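Rifin (Plasmodium falciparum, PDB 7JZI) is a variant surface antigen of the malaria parasite, probably displayed on infected red blood cells, where its variable region may engage human immune receptors. Local coordinates at residues Leu59-Asp64 with Lys100-Ile105. Sequence-based numbering, arbitrary orientation.
Sequences LAIAID and KQKDAI. With PT (platinum (II) ion), chain E.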
loop_
_atom_site.group_PDB
_atom_site.type_symbol
_atom_site.label_atom_id
_atom_site.label_comp_id
_atom_site.label_asym_id
_atom_site.label_seq_id
_atom_site.Cartn_x
_atom_site.Cartn_y
_atom_site.Cartn_z
ATOM N N LEU B 59 2.869 -12.401 -7.532
ATOM C CA LEU B 59 1.927 -11.326 -7.757
ATOM C C LEU B 59 2.052 -10.315 -6.634
ATOM O O LEU B 59 1.825 -9.119 -6.842
ATOM C CB LEU B 59 0.521 -11.925 -7.843
ATOM C CG LEU B 59 -0.547 -11.326 -8.754
ATOM C CD1 LEU B 59 -1.822 -12.140 -8.641
ATOM C CD2 LEU B 59 -0.806 -9.886 -8.389
ATOM N N ALA B 60 2.493 -10.779 -5.459
ATOM C CA ALA B 60 2.522 -9.941 -4.268
ATOM C C ALA B 60 3.370 -8.700 -4.493
ATOM O O ALA B 60 2.901 -7.572 -4.301
ATOM C CB ALA B 60 3.053 -10.744 -3.083
ATOM N N ILE B 61 4.606 -8.880 -4.971
ATOM C CA ILE B 61 5.538 -7.754 -4.927
ATOM C C ILE B 61 5.092 -6.649 -5.875
ATOM O O ILE B 61 5.075 -5.468 -5.506
ATOM C CB ILE B 61 6.973 -8.221 -5.235
ATOM C CG1 ILE B 61 7.560 -9.012 -4.061
ATOM C CG2 ILE B 61 7.859 -7.026 -5.563
ATOM C CD1 ILE B 61 7.236 -10.494 -4.081
ATOM N N ALA B 62 4.614 -7.023 -7.064
ATOM C CA ALA B 62 4.070 -6.029 -7.984
ATOM C C ALA B 62 2.890 -5.301 -7.360
ATOM O O ALA B 62 2.801 -4.068 -7.443
ATOM C CB ALA B 62 3.661 -6.690 -9.298
ATOM N N ILE B 63 2.008 -6.044 -6.678
ATOM C CA ILE B 63 0.861 -5.423 -6.017
ATOM C C ILE B 63 1.330 -4.315 -5.094
ATOM O O ILE B 63 0.697 -3.256 -5.000
ATOM C CB ILE B 63 0.035 -6.474 -5.251
ATOM C CG1 ILE B 63 -0.598 -7.467 -6.209
ATOM C CG2 ILE B 63 -1.074 -5.814 -4.483
ATOM C CD1 ILE B 63 -1.612 -6.837 -7.119
ATOM N N ASP B 64 2.457 -4.525 -4.415
ATOM C CA ASP B 64 2.943 -3.472 -3.540
ATOM C C ASP B 64 3.380 -2.270 -4.364
ATOM O O ASP B 64 2.877 -1.156 -4.166
ATOM C CB ASP B 64 4.088 -3.980 -2.667
ATOM C CG ASP B 64 4.488 -2.977 -1.593
ATOM O OD1 ASP B 64 3.783 -1.954 -1.435
ATOM O OD2 ASP B 64 5.515 -3.195 -0.917
ATOM N N LYS B 100 4.680 -3.520 7.437
ATOM C CA LYS B 100 5.022 -3.269 6.046
ATOM C C LYS B 100 3.925 -3.768 5.116
ATOM O O LYS B 100 3.354 -4.844 5.320
ATOM C CB LYS B 100 6.346 -3.947 5.683
ATOM C CG LYS B 100 7.556 -3.486 6.493
ATOM C CD LYS B 100 7.933 -2.060 6.094
ATOM C CE LYS B 100 8.573 -1.270 7.226
ATOM N NZ LYS B 100 8.894 0.109 6.763
ATOM N N GLN B 101 3.597 -2.974 4.105
ATOM C CA GLN B 101 2.490 -3.355 3.196
ATOM C C GLN B 101 2.845 -4.669 2.508
ATOM O O GLN B 101 2.006 -5.573 2.512
ATOM C CB GLN B 101 2.227 -2.221 2.210
ATOM C CG GLN B 101 1.115 -2.491 1.214
ATOM C CD GLN B 101 0.900 -1.256 0.380
ATOM O OE1 GLN B 101 0.774 -1.317 -0.837
ATOM N NE2 GLN B 101 0.896 -0.110 1.036
ATOM N N LYS B 102 4.047 -4.767 1.947
ATOM C CA LYS B 102 4.386 -5.976 1.210
ATOM C C LYS B 102 4.242 -7.207 2.089
ATOM O O LYS B 102 3.799 -8.260 1.616
ATOM C CB LYS B 102 5.806 -5.851 0.647
ATOM C CG LYS B 102 6.408 -7.089 -0.020
ATOM C CD LYS B 102 7.245 -7.918 0.940
ATOM C CE LYS B 102 7.963 -9.034 0.202
ATOM N NZ LYS B 102 7.135 -10.261 0.087
ATOM N N ASP B 103 4.563 -7.085 3.378
ATOM C CA ASP B 103 4.413 -8.228 4.268
ATOM C C ASP B 103 2.944 -8.577 4.462
ATOM O O ASP B 103 2.578 -9.757 4.449
ATOM C CB ASP B 103 5.091 -7.948 5.608
ATOM C CG ASP B 103 6.586 -8.198 5.562
ATOM O OD1 ASP B 103 7.041 -8.960 4.679
ATOM O OD2 ASP B 103 7.306 -7.628 6.407
ATOM N N ALA B 104 2.082 -7.565 4.599
ATOM C CA ALA B 104 0.653 -7.825 4.741
ATOM C C ALA B 104 0.077 -8.453 3.478
ATOM O O ALA B 104 -0.747 -9.374 3.553
ATOM C CB ALA B 104 -0.084 -6.530 5.078
ATOM N N ILE B 105 0.518 -7.986 2.309
ATOM C CA ILE B 105 0.040 -8.565 1.059
ATOM C C ILE B 105 0.477 -10.019 0.954
ATOM O O ILE B 105 -0.306 -10.899 0.571
ATOM C CB ILE B 105 0.538 -7.723 -0.131
ATOM C CG1 ILE B 105 0.028 -6.287 -0.009
ATOM C CG2 ILE B 105 0.079 -8.314 -1.443
ATOM C CD1 ILE B 105 0.292 -5.443 -1.226
HETATM PT PT PT E . 9.461 0.205 8.961
#
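Ile105 meets Ala60, Ile63 and Asp64 at a helix-helix packing in a helical, strand-free part of rifin, probably its variable region, and the interface illustrates how apolar packing grades into a polar margin. Helix 56-70 and the start of helix 101-127 run roughly antiparallel, their local axes 140° apart and 9.0 Å at closest approach. On the packed side Ile105 divides its two branches. With CG1 beside the backbone N (chi1 -59°), CG2 stands anti to it and lies over the backbone of Ala60, 4.1 Å from Ala60 CA, while Ile105 CD1 reaches Ile63 CG2 at 3.6 Å. Ile63 sends its other branch away from this helix, and its side chain also packs on Val36 and Leu39; Ile105 also touches Met67.

The solvent side is looser. Lys102, bent at chi2 (-94°), runs alongside Ile61 and approaches it only at the end, with NZ 4.2 Å from Ile61 CD1. Lys100, at the N-cap position, directs its chain away from helix 56-70 to a platinum site shared with Met98, whose exact geometry is doubtful. Asp64 joins the two sides: its CB and backbone N border Ile105 CD1, its side chain crosses that of Lys102 at about a right angle, and OD2 lies 3.6 Å from Lys102 N.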